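Long-range contacts in type III secretion system effector protein ExoU (Pseudomonas fluorescens, PDB 4QMK), which is probably a patatin-like phospholipase A2 toxin, delivered by type III secretion and targeted to the plasma membrane through phosphatidylinositol 4,5-bisphosphate: residues F322-L327 / G524-A529; L327-A332 / E434-P439; A482-I487 / P530-F535; M564-I569 / E607-A612; N509-A514 / L553-T558. All coordinates share one frame; numbering follows the deposited sequence.

Contact 1 (F322-L327 / G524-A529); sequences FPESPL and GKRLNA
E324 and R526 form the salt bridge that ties the loop segment 322-327 to helix 517-526. The guanidinium NH1 of R526 reaches E324 OE2 at 2.7 Å, but the hydrogen bond is bent, with an N-H...O angle of only 127°, and counts as weak. Carboxylate and guanidinium are not coplanar: their planes are 36° apart, and OE2 comes in obliquely to the guanidinium. The glutamate is poorly ordered, so the details of this bridge are less certain.

The same guanidinium lies flat on the ring of F322. Its CZ sits 3.8 Å from the ring centroid and almost exactly over it, with the two planes tilted by 9°, so this is a stacked cation-pi contact. Bends at its second and third torsions fold the R526 chain back, so that its CD also rests against F322 CZ at 3.5 Å. The opposite face of the guanidinium is covered by CB of K525, next to it in sequence.

Each segment contains a type I beta turn, F322 to S325 in the loop that precedes strand 332-337 and R526 to A529 in the other segment. The loop turn carries F322, P323 and E324 up to K525 and R526; the nearest CA atoms, those of E324 and K525, are 8.4 Å apart, and long side chains bridge the gap. R526 also makes a cation-pi contact with W522 one helical turn back.

Farther out, K525 NZ lies 3.4 Å from E324 CG, while the carboxylate oxygen OE1 stays 4.2 Å from that NZ. P323 CD touches the edge of the guanidinium at R526 NH1.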
# COMPACT_ATOMS: atom_id res chain seq x y z
N PHE A 322 10.99 30.05 -0.98
CA PHE A 322 11.83 29.94 0.25
C PHE A 322 11.02 30.03 1.59
O PHE A 322 10.55 31.10 1.97
CB PHE A 322 12.85 31.11 0.18
CG PHE A 322 13.98 30.91 -0.82
CD1 PHE A 322 13.95 29.91 -1.82
CD2 PHE A 322 15.06 31.78 -0.81
CE1 PHE A 322 15.00 29.76 -2.71
CE2 PHE A 322 16.12 31.64 -1.70
CZ PHE A 322 16.09 30.63 -2.65
N PRO A 323 10.89 28.89 2.31
CA PRO A 323 10.10 28.86 3.57
C PRO A 323 10.57 29.86 4.65
O PRO A 323 9.76 30.39 5.41
CB PRO A 323 10.27 27.41 4.09
CG PRO A 323 11.08 26.67 3.06
CD PRO A 323 11.68 27.66 2.10
N GLU A 324 11.88 30.07 4.67
CA GLU A 324 12.57 30.97 5.61
C GLU A 324 12.33 32.45 5.29
O GLU A 324 12.45 33.32 6.16
CB GLU A 324 14.11 30.65 5.65
CG GLU A 324 14.72 29.80 4.49
CD GLU A 324 15.33 30.58 3.33
OE1 GLU A 324 16.27 31.41 3.48
OE2 GLU A 324 14.92 30.27 2.21
N SER A 325 11.96 32.74 4.05
CA SER A 325 11.83 34.11 3.63
C SER A 325 10.45 34.72 3.82
O SER A 325 9.45 34.08 3.54
CB SER A 325 12.16 34.24 2.16
OG SER A 325 11.91 35.57 1.76
N PRO A 326 10.42 36.00 4.17
CA PRO A 326 9.14 36.64 4.24
C PRO A 326 8.55 37.00 2.86
O PRO A 326 7.38 37.37 2.77
CB PRO A 326 9.43 37.89 5.08
CG PRO A 326 10.88 38.18 4.89
CD PRO A 326 11.54 36.92 4.48
N LEU A 327 9.35 36.95 1.79
CA LEU A 327 8.87 37.27 0.43
C LEU A 327 8.39 36.04 -0.28
O LEU A 327 7.81 36.13 -1.35
CB LEU A 327 9.97 37.90 -0.41
CG LEU A 327 10.73 39.05 0.22
CD1 LEU A 327 11.89 39.44 -0.66
CD2 LEU A 327 9.82 40.22 0.41
N GLY A 524 22.54 25.55 3.10
CA GLY A 524 22.01 24.37 3.76
C GLY A 524 20.48 24.24 3.60
O GLY A 524 19.96 23.13 3.47
N LYS A 525 19.78 25.37 3.60
CA LYS A 525 18.35 25.36 3.33
C LYS A 525 18.13 24.91 1.92
O LYS A 525 17.18 24.20 1.66
CB LYS A 525 17.69 26.74 3.41
CG LYS A 525 17.90 27.61 4.64
CD LYS A 525 17.31 27.04 5.85
CE LYS A 525 17.65 27.91 7.05
NZ LYS A 525 16.94 29.20 6.97
N ARG A 526 18.94 25.38 0.98
CA ARG A 526 18.70 25.02 -0.47
C ARG A 526 18.84 23.56 -0.70
O ARG A 526 18.13 22.98 -1.52
CB ARG A 526 19.60 25.77 -1.42
CG ARG A 526 19.46 27.30 -1.38
CD ARG A 526 18.08 27.87 -1.64
NE ARG A 526 16.96 27.57 -0.71
CZ ARG A 526 16.67 28.19 0.43
NH1 ARG A 526 15.56 27.85 1.10
NH2 ARG A 526 17.47 29.14 0.93
N LEU A 527 19.72 22.95 0.08
CA LEU A 527 19.85 21.50 0.04
C LEU A 527 18.61 20.80 0.54
O LEU A 527 18.52 19.58 0.31
CB LEU A 527 21.07 21.02 0.85
CG LEU A 527 22.35 20.94 0.07
CD1 LEU A 527 22.70 22.27 -0.50
CD2 LEU A 527 23.48 20.49 0.95
N ASN A 528 17.71 21.50 1.27
CA ASN A 528 16.45 20.90 1.75
C ASN A 528 15.25 21.19 0.81
O ASN A 528 14.11 21.00 1.19
CB ASN A 528 16.06 21.32 3.18
CG ASN A 528 16.91 20.65 4.26
OD1 ASN A 528 16.49 19.66 4.86
ND2 ASN A 528 18.06 21.21 4.56
N ALA A 529 15.54 21.67 -0.40
CA ALA A 529 14.46 22.00 -1.39
C ALA A 529 13.52 20.83 -1.42
O ALA A 529 13.92 19.71 -1.54
CB ALA A 529 15.05 22.25 -2.76

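Contact 2 (L327-A332 / E434-P439); sequences LGKDEA and ERHEFP
L327 and H436 run past each other in opposite directions, with the leucine methyl CD2 lying 3.3 Å from the imidazole carbon CD2 of H436. The methyl approaches the ring obliquely. The other branch, L327 CD1, comes within 4.3 Å of F438 CZ, again at an oblique angle, so one leucine fork touches both aromatic side chains. K329 meets E434 roughly at a right angle. Its chain is extended beyond CG, and NZ ends 3.5 Å from E434 OE1 in a weak, long salt bridge; the lysine is poorly ordered.

E434, H436 and F438 all face the loop from strand 434-438, an outermost strand of a four-stranded antiparallel sheet, which pairs through its backbone with strand 57-61. The facing loop leads into strand 332-337 of the other, mixed sheet, so the contact links the edge of the small sheet to the loop entering the mixed one.

On the strand itself, H436 NE2 donates to E434 OE1 at 3.0 Å, reaching the oxygen from 57° out of the carboxylate plane. OE1 takes the histidine bond, while K329 NZ stays at the same long distance from OE1 and OE2. That NZ also stands at the imidazole edge, 3.8 Å from H436 CE1.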
# COMPACT_ATOMS: atom_id res chain seq x y z
N LEU A 327 9.35 36.95 1.79
CA LEU A 327 8.87 37.27 0.43
C LEU A 327 8.39 36.04 -0.28
O LEU A 327 7.81 36.13 -1.35
CB LEU A 327 9.97 37.90 -0.41
CG LEU A 327 10.73 39.05 0.22
CD1 LEU A 327 11.89 39.44 -0.66
CD2 LEU A 327 9.82 40.22 0.41
N GLY A 328 8.66 34.88 0.29
CA GLY A 328 8.14 33.62 -0.24
C GLY A 328 6.85 33.25 0.50
O GLY A 328 6.89 32.55 1.51
N LYS A 329 5.72 33.76 0.04
CA LYS A 329 4.45 33.52 0.72
C LYS A 329 3.40 33.06 -0.24
O LYS A 329 3.20 33.67 -1.27
CB LYS A 329 3.96 34.79 1.40
CG LYS A 329 4.62 35.06 2.75
CD LYS A 329 4.10 36.34 3.40
CE LYS A 329 4.85 36.66 4.70
NZ LYS A 329 4.58 38.04 5.21
N ASP A 330 2.72 31.98 0.11
CA ASP A 330 1.67 31.45 -0.73
C ASP A 330 0.36 32.18 -0.50
O ASP A 330 0.08 32.66 0.58
CB ASP A 330 1.47 29.97 -0.47
CG ASP A 330 2.58 29.13 -1.06
OD1 ASP A 330 2.65 29.05 -2.33
OD2 ASP A 330 3.36 28.55 -0.25
N GLU A 331 -0.44 32.26 -1.54
CA GLU A 331 -1.72 32.87 -1.44
C GLU A 331 -2.76 31.74 -1.53
O GLU A 331 -2.63 30.79 -2.33
CB GLU A 331 -1.89 33.88 -2.56
CG GLU A 331 -3.25 34.58 -2.61
CD GLU A 331 -3.41 35.76 -1.65
OE1 GLU A 331 -2.49 36.02 -0.86
OE2 GLU A 331 -4.47 36.41 -1.72
N ALA A 332 -3.78 31.83 -0.69
CA ALA A 332 -4.88 30.93 -0.78
C ALA A 332 -6.15 31.71 -1.16
O ALA A 332 -6.19 32.95 -1.05
CB ALA A 332 -5.09 30.27 0.55
N GLU A 434 2.76 45.24 1.10
CA GLU A 434 3.42 44.91 2.32
C GLU A 434 4.88 45.32 2.16
O GLU A 434 5.44 45.19 1.06
CB GLU A 434 3.24 43.43 2.53
CG GLU A 434 3.64 42.89 3.88
CD GLU A 434 3.40 41.39 3.94
OE1 GLU A 434 3.91 40.65 3.02
OE2 GLU A 434 2.70 40.95 4.90
N ARG A 435 5.48 45.85 3.22
CA ARG A 435 6.87 46.26 3.20
C ARG A 435 7.75 45.40 4.11
O ARG A 435 7.39 45.07 5.23
CB ARG A 435 6.96 47.71 3.66
CG ARG A 435 8.39 48.22 3.90
CD ARG A 435 8.48 49.75 3.88
NE ARG A 435 7.33 50.29 4.59
CZ ARG A 435 6.47 51.19 4.12
NH1 ARG A 435 6.65 51.82 2.98
NH2 ARG A 435 5.47 51.52 4.89
N HIS A 436 8.92 45.02 3.61
CA HIS A 436 9.85 44.19 4.37
C HIS A 436 11.16 44.88 4.35
O HIS A 436 11.62 45.23 3.31
CB HIS A 436 9.98 42.83 3.71
CG HIS A 436 8.71 42.06 3.67
ND1 HIS A 436 8.11 41.57 4.81
CD2 HIS A 436 7.91 41.70 2.65
CE1 HIS A 436 7.00 40.94 4.49
NE2 HIS A 436 6.85 41.00 3.19
N GLU A 437 11.78 45.06 5.50
CA GLU A 437 13.03 45.80 5.59
C GLU A 437 14.17 44.84 5.79
O GLU A 437 14.01 43.79 6.39
CB GLU A 437 12.98 46.76 6.75
CG GLU A 437 11.65 47.49 6.93
CD GLU A 437 11.70 48.54 8.03
OE1 GLU A 437 10.97 48.39 9.04
OE2 GLU A 437 12.50 49.49 7.90
N PHE A 438 15.35 45.22 5.30
CA PHE A 438 16.55 44.38 5.39
C PHE A 438 17.75 45.28 5.63
O PHE A 438 17.80 46.40 5.17
CB PHE A 438 16.77 43.62 4.07
CG PHE A 438 15.63 42.70 3.69
CD1 PHE A 438 14.56 43.15 2.94
CD2 PHE A 438 15.65 41.38 4.05
CE1 PHE A 438 13.51 42.29 2.61
CE2 PHE A 438 14.62 40.52 3.74
CZ PHE A 438 13.56 40.97 3.02
N PRO A 439 18.74 44.78 6.35
CA PRO A 439 19.96 45.56 6.62
C PRO A 439 20.69 45.92 5.38
O PRO A 439 21.44 46.89 5.38
CB PRO A 439 20.83 44.59 7.40
CG PRO A 439 19.86 43.72 8.12
CD PRO A 439 18.68 43.56 7.18

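Contact 3 (A482-I487 / P530-F535); sequences ALDTAI and PGQRNF
D484 and N534 meet at the polar centre of this helix-to-helix contact, with Q532 as the third member. D484 OD1 accepts from N534 ND2 and from Q532 NE2, each at 2.9 Å, and the two donors reach it from opposite faces of the carboxylate plane. The Q532 bond is the straighter, 165° against 147°. With chi1 at -178°, CG of D484 stands opposite the backbone N, and the carboxylate extends to the start of helix 533-544. Q532 is the N-cap of that helix: its OE1 accepts from F535 N at 3.0 Å, while NE2 of the same amide holds the aspartate.

The close-packed, buried side is apolar, formed by L483, I487 and F535. L483 CD2 meets F535 CE1 at 4.0 Å, and L483 and I487 also touch L538 on helix 533-544 and residues of helix 501-513. N534 spans the two sides: its CB rests on I487 CG2 at 3.5 Å, its ND2 on the aspartate. By contrast, D484, Q532 and N534 are partly exposed and make up the solvent side.

Two donors on opposite faces of OD1 restrain the carboxylate. Its negative charge, set close to the N-terminal end of helix 533-544, is probably favoured by the helix dipole.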
# COMPACT_ATOMS: atom_id res chain seq x y z
N ALA A 482 26.38 21.58 -9.77
CA ALA A 482 27.51 20.61 -9.74
C ALA A 482 27.26 19.52 -8.69
O ALA A 482 27.59 18.38 -8.87
CB ALA A 482 28.86 21.32 -9.46
N LEU A 483 26.68 19.89 -7.58
CA LEU A 483 26.42 18.91 -6.51
C LEU A 483 25.38 17.95 -6.97
O LEU A 483 25.54 16.75 -6.78
CB LEU A 483 25.95 19.59 -5.22
CG LEU A 483 25.68 18.64 -4.08
CD1 LEU A 483 26.96 17.91 -3.74
CD2 LEU A 483 25.17 19.40 -2.87
N ASP A 484 24.30 18.48 -7.53
CA ASP A 484 23.25 17.60 -8.05
C ASP A 484 23.84 16.62 -9.07
O ASP A 484 23.53 15.42 -9.04
CB ASP A 484 22.12 18.41 -8.69
CG ASP A 484 20.99 17.53 -9.19
OD1 ASP A 484 20.26 16.94 -8.36
OD2 ASP A 484 20.84 17.43 -10.40
N THR A 485 24.69 17.13 -9.95
CA THR A 485 25.32 16.29 -10.97
C THR A 485 26.15 15.19 -10.36
O THR A 485 26.08 14.04 -10.79
CB THR A 485 26.19 17.11 -11.93
OG1 THR A 485 25.35 17.86 -12.82
CG2 THR A 485 27.09 16.19 -12.77
N ALA A 486 26.96 15.52 -9.37
CA ALA A 486 27.79 14.50 -8.75
C ALA A 486 26.96 13.39 -8.11
O ALA A 486 27.39 12.25 -8.10
CB ALA A 486 28.72 15.13 -7.73
N ILE A 487 25.78 13.72 -7.58
CA ILE A 487 24.88 12.73 -6.99
C ILE A 487 24.35 11.85 -8.11
O ILE A 487 24.35 10.63 -7.98
CB ILE A 487 23.66 13.36 -6.28
CG1 ILE A 487 24.02 14.43 -5.23
CG2 ILE A 487 22.82 12.29 -5.63
CD1 ILE A 487 24.58 13.88 -3.94
N PRO A 530 12.23 21.08 -1.28
CA PRO A 530 11.29 19.96 -1.15
C PRO A 530 11.32 18.76 -2.11
O PRO A 530 11.43 17.62 -1.65
CB PRO A 530 9.95 20.66 -1.18
CG PRO A 530 10.22 21.93 -0.46
CD PRO A 530 11.64 22.33 -0.79
N GLY A 531 11.22 18.96 -3.41
CA GLY A 531 11.16 17.77 -4.28
C GLY A 531 12.48 17.27 -4.85
O GLY A 531 12.53 16.51 -5.80
N GLN A 532 13.57 17.67 -4.23
CA GLN A 532 14.85 17.40 -4.80
C GLN A 532 15.39 16.08 -4.24
O GLN A 532 15.97 15.99 -3.14
CB GLN A 532 15.67 18.68 -4.65
CG GLN A 532 17.16 18.60 -4.72
CD GLN A 532 17.74 17.80 -5.85
OE1 GLN A 532 17.68 16.56 -5.83
NE2 GLN A 532 18.46 18.48 -6.74
N ARG A 533 15.14 15.05 -5.01
CA ARG A 533 15.45 13.68 -4.66
C ARG A 533 16.92 13.44 -4.35
O ARG A 533 17.28 12.90 -3.29
CB ARG A 533 14.94 12.75 -5.78
CG ARG A 533 15.00 11.27 -5.47
CD ARG A 533 13.98 10.92 -4.38
NE ARG A 533 14.34 9.69 -3.65
CZ ARG A 533 15.16 9.62 -2.59
NH1 ARG A 533 15.77 10.70 -2.08
NH2 ARG A 533 15.38 8.44 -2.02
N ASN A 534 17.80 13.90 -5.24
CA ASN A 534 19.21 13.70 -5.04
C ASN A 534 19.70 14.33 -3.75
O ASN A 534 20.50 13.73 -3.04
CB ASN A 534 20.01 14.26 -6.23
CG ASN A 534 19.80 13.49 -7.48
OD1 ASN A 534 19.30 12.38 -7.46
ND2 ASN A 534 20.16 14.10 -8.59
N PHE A 535 19.23 15.56 -3.47
CA PHE A 535 19.59 16.21 -2.25
C PHE A 535 19.10 15.41 -1.04
O PHE A 535 19.85 15.24 -0.05
CB PHE A 535 19.13 17.68 -2.18
CG PHE A 535 19.81 18.61 -3.18
CD1 PHE A 535 20.97 18.22 -3.89
CD2 PHE A 535 19.38 19.91 -3.33
CE1 PHE A 535 21.62 19.10 -4.73
CE2 PHE A 535 20.02 20.78 -4.21
CZ PHE A 535 21.15 20.38 -4.90

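Contact 4 (M564-I569 / E607-A612); sequences MQKRDI and EATTPA
The loop that links helix 592-606 to helix 611-624 packs here on helix 555-585, in the C-terminal part of the toxin, which probably belongs to the ExoU C-terminal domain. I569 does most of the work, fitting its branches against the backbone of the loop. Its CG2 lies 3.5 Å from A608 O and 4.2 Å from A608 CB, while CD1 reaches forward to P611 CD at 4.0 Å. Chi1 and chi2 of I569, -63° and -62°, bring CD1 round to the proline, leaving CG1 alongside T609 O at 3.7 Å.

One helical turn back, K566 runs obliquely across T609, its aliphatic CE 4.0 Å from the methyl CG2. No direct hydrogen bond joins the segments; a water bridges them instead, donating to K566 O at 2.6 Å and to A608 O at 3.1 Å. A carbonyl of the long helix is thereby tied to one in the loop.

T610 is the N-cap of helix 611-624, its OG1 bonded to E613 N, and E613 OE1 accepts from T609 N, a second bond at the helix start. Around helix 555-585, M564 packs on helix 533-544 and R567 touches P323 and N528; I569 itself also meets I649 near the C-terminus.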
# COMPACT_ATOMS: atom_id res chain seq x y z
N MET A 564 17.32 19.77 8.27
CA MET A 564 16.44 18.69 7.95
C MET A 564 15.73 18.19 9.19
O MET A 564 14.52 17.94 9.15
CB MET A 564 17.18 17.52 7.32
CG MET A 564 16.25 16.43 6.78
SD MET A 564 17.10 14.89 6.36
CE MET A 564 17.81 14.55 7.97
N GLN A 565 16.50 18.00 10.26
CA GLN A 565 16.00 17.49 11.51
C GLN A 565 15.04 18.52 12.13
O GLN A 565 13.98 18.17 12.65
CB GLN A 565 17.18 17.07 12.39
CG GLN A 565 17.83 15.78 11.85
CD GLN A 565 19.23 15.42 12.39
OE1 GLN A 565 19.93 16.24 13.01
NE2 GLN A 565 19.67 14.18 12.09
N LYS A 566 15.35 19.79 11.98
CA LYS A 566 14.47 20.86 12.44
C LYS A 566 13.10 20.77 11.74
O LYS A 566 12.07 20.86 12.38
CB LYS A 566 15.14 22.21 12.22
CG LYS A 566 14.34 23.46 12.59
CD LYS A 566 15.24 24.67 12.54
CE LYS A 566 14.49 25.98 12.75
NZ LYS A 566 13.52 26.22 11.66
N ARG A 567 13.10 20.59 10.42
CA ARG A 567 11.87 20.47 9.65
C ARG A 567 11.07 19.24 10.01
O ARG A 567 9.82 19.31 10.08
CB ARG A 567 12.15 20.47 8.17
CG ARG A 567 12.39 21.87 7.67
CD ARG A 567 12.67 21.98 6.17
NE ARG A 567 13.34 23.27 5.93
CZ ARG A 567 13.55 23.79 4.74
NH1 ARG A 567 13.16 23.15 3.65
NH2 ARG A 567 14.16 24.95 4.65
N ASP A 568 11.79 18.13 10.26
CA ASP A 568 11.16 16.91 10.63
C ASP A 568 10.34 17.14 11.94
O ASP A 568 9.18 16.85 11.97
CB ASP A 568 12.17 15.79 10.78
CG ASP A 568 12.67 15.24 9.42
OD1 ASP A 568 12.02 15.48 8.38
OD2 ASP A 568 13.73 14.54 9.37
N ILE A 569 10.94 17.71 12.96
CA ILE A 569 10.30 17.92 14.24
C ILE A 569 9.13 18.79 14.03
O ILE A 569 8.07 18.53 14.57
CB ILE A 569 11.23 18.63 15.24
CG1 ILE A 569 12.43 17.76 15.53
CG2 ILE A 569 10.51 18.94 16.56
CD1 ILE A 569 12.09 16.42 16.17
N GLU A 607 7.13 25.83 18.48
CA GLU A 607 8.39 26.46 18.79
C GLU A 607 9.52 25.42 18.85
O GLU A 607 10.69 25.75 18.99
CB GLU A 607 8.23 27.09 20.18
CG GLU A 607 8.79 28.48 20.35
CD GLU A 607 7.94 29.54 19.65
OE1 GLU A 607 8.11 30.74 19.98
OE2 GLU A 607 7.11 29.18 18.78
N ALA A 608 9.16 24.16 18.73
CA ALA A 608 10.08 23.08 18.92
C ALA A 608 10.98 22.74 17.73
O ALA A 608 10.48 22.48 16.62
CB ALA A 608 9.28 21.86 19.26
N THR A 609 12.29 22.68 17.96
CA THR A 609 13.23 22.38 16.87
C THR A 609 14.02 21.08 17.05
O THR A 609 14.69 20.64 16.13
CB THR A 609 14.21 23.52 16.68
OG1 THR A 609 15.04 23.65 17.86
CG2 THR A 609 13.44 24.81 16.43
N THR A 610 13.89 20.45 18.19
CA THR A 610 14.68 19.26 18.49
C THR A 610 13.80 18.23 19.16
O THR A 610 12.69 18.54 19.60
CB THR A 610 15.77 19.60 19.53
OG1 THR A 610 15.13 20.18 20.67
CG2 THR A 610 16.77 20.60 18.97
N PRO A 611 14.29 16.99 19.21
CA PRO A 611 13.59 15.93 19.90
C PRO A 611 13.40 16.29 21.40
O PRO A 611 12.33 16.00 21.98
CB PRO A 611 14.53 14.75 19.76
CG PRO A 611 15.31 15.01 18.52
CD PRO A 611 15.42 16.49 18.40
N ALA A 612 14.41 16.90 22.02
CA ALA A 612 14.31 17.22 23.45
C ALA A 612 13.15 18.17 23.73
O ALA A 612 12.38 17.97 24.69
CB ALA A 612 15.61 17.81 23.98
O HOH W 1 10.93 22.89 13.55

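Contact 5 (N509-A514 / L553-T558); sequences NLDALA and LSKVLT
The carboxylate of D511 carries this contact, with donors at its rim and on both sides of its plane. S554 OG donates to OD1 at 2.9 Å from the syn side, 34° out of the plane, and V556 N reaches the same oxygen at 3.0 Å from the opposite face. K555 N takes OD2 at 2.7 Å, also syn and only 20° out of the plane, in a fairly straight bond.

This is the N-terminal end of helix 555-585, where the first-turn backbone N-H groups have no carbonyl of their own helix to bond. D511, from helix 501-513, thus supplies a capping carboxylate from outside, and S554 at the N-cap position adds a weak capping bond of its own from L557 N. Three donors on two oxygens fix the rotation of the carboxylate, and the helix dipole probably helps to stabilise its charge. D511 has chi1 at -77°, placing CG beside its backbone N, which aims the group at the incoming helix. The ammonium of K555 lies well away from it.

The apolar part is looser: L510 CD1 stands 4.4 Å from V556 CG1, and both residues also touch L523 of helix 517-526, while L510 packs on helix 464-491. Closer in, the methyl CG2 of V556 is only 3.2 Å from D511 OD1. Within the capped turn, T558 OG1 donates to S554 O at 2.9 Å, the carbonyl that also accepts from T558 N.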
# COMPACT_ATOMS: atom_id res chain seq x y z
N ASN A 509 33.53 22.82 -2.70
CA ASN A 509 33.32 24.02 -3.43
C ASN A 509 32.22 24.83 -2.85
O ASN A 509 32.43 26.00 -2.51
CB ASN A 509 33.14 23.71 -4.90
CG ASN A 509 34.46 23.33 -5.59
OD1 ASN A 509 35.56 23.57 -5.08
ND2 ASN A 509 34.36 22.74 -6.74
N LEU A 510 31.06 24.19 -2.61
CA LEU A 510 29.94 24.84 -1.89
C LEU A 510 30.36 25.48 -0.59
O LEU A 510 30.00 26.61 -0.33
CB LEU A 510 28.85 23.82 -1.53
CG LEU A 510 27.67 23.65 -2.48
CD1 LEU A 510 26.78 22.58 -1.92
CD2 LEU A 510 26.90 24.95 -2.63
N ASP A 511 31.11 24.79 0.27
CA ASP A 511 31.60 25.45 1.49
C ASP A 511 32.42 26.71 1.21
O ASP A 511 32.32 27.68 1.96
CB ASP A 511 32.48 24.51 2.32
CG ASP A 511 31.69 23.47 3.08
OD1 ASP A 511 30.45 23.20 2.78
OD2 ASP A 511 32.35 22.92 4.03
N ALA A 512 33.25 26.71 0.16
CA ALA A 512 34.13 27.86 -0.12
C ALA A 512 33.34 29.06 -0.63
O ALA A 512 33.78 30.21 -0.55
CB ALA A 512 35.20 27.46 -1.13
N LEU A 513 32.19 28.79 -1.19
CA LEU A 513 31.34 29.86 -1.71
C LEU A 513 30.90 30.87 -0.62
O LEU A 513 30.82 32.08 -0.85
CB LEU A 513 30.12 29.22 -2.38
CG LEU A 513 29.59 29.95 -3.55
CD1 LEU A 513 30.65 29.81 -4.59
CD2 LEU A 513 28.29 29.34 -4.03
N ALA A 514 30.62 30.38 0.56
CA ALA A 514 30.23 31.26 1.67
C ALA A 514 31.14 32.48 1.92
O ALA A 514 32.34 32.35 1.99
CB ALA A 514 30.09 30.45 2.96
N LEU A 553 33.41 16.11 7.24
CA LEU A 553 32.79 17.36 7.68
C LEU A 553 32.74 18.47 6.58
O LEU A 553 33.71 19.22 6.41
CB LEU A 553 33.47 17.88 8.97
CG LEU A 553 33.26 17.11 10.31
CD1 LEU A 553 34.11 17.68 11.46
CD2 LEU A 553 31.78 17.05 10.73
N SER A 554 31.63 18.53 5.83
CA SER A 554 31.30 19.65 4.97
C SER A 554 30.45 20.57 5.87
O SER A 554 29.51 20.10 6.54
CB SER A 554 30.42 19.22 3.78
OG SER A 554 29.89 20.36 3.13
N LYS A 555 30.75 21.85 5.92
CA LYS A 555 29.98 22.73 6.77
C LYS A 555 28.59 22.97 6.27
O LYS A 555 27.65 23.16 7.07
CB LYS A 555 30.70 24.04 6.98
CG LYS A 555 31.95 23.82 7.77
CD LYS A 555 32.43 25.07 8.46
CE LYS A 555 33.47 24.67 9.49
NZ LYS A 555 34.12 25.89 10.05
N VAL A 556 28.41 22.93 4.97
CA VAL A 556 27.08 23.12 4.41
C VAL A 556 26.23 21.89 4.68
O VAL A 556 25.04 22.01 4.93
CB VAL A 556 27.12 23.39 2.91
CG1 VAL A 556 25.74 23.31 2.32
CG2 VAL A 556 27.68 24.76 2.68
N LEU A 557 26.85 20.71 4.63
CA LEU A 557 26.10 19.50 4.83
C LEU A 557 25.64 19.37 6.27
O LEU A 557 24.49 19.10 6.52
CB LEU A 557 26.92 18.30 4.43
CG LEU A 557 26.17 16.96 4.51
CD1 LEU A 557 24.88 16.98 3.71
CD2 LEU A 557 27.07 15.83 4.06
N THR A 558 26.54 19.57 7.20
CA THR A 558 26.20 19.51 8.61
C THR A 558 25.01 20.43 8.88
O THR A 558 24.13 20.11 9.67
CB THR A 558 27.38 20.03 9.45
OG1 THR A 558 28.52 19.23 9.14
CG2 THR A 558 27.12 19.99 10.92

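In the fold
Contacts 1, 3 and 5 cluster in the helical region, their centres 15 to 16 Å apart. Along the chain they alternate, and successive helices 464-491, 501-513, 517-526, 533-544 and 555-585 supply their segments apart from the loop 322-327, with L483 touching L510 between contacts 3 and 5. Contact 4 lies farther along helix 555-585 from contact 5, its centre 22 Å away, and touches contact 1 through N528 and R567. Contact 2 is nested inside the loop closed by contact 1 and shares L327 with it. Together, contacts 1 and 2 tie one loop, leading into the seven-stranded mixed sheet, probably that of the patatin-like domain, to both the helical part and the small antiparallel sheet.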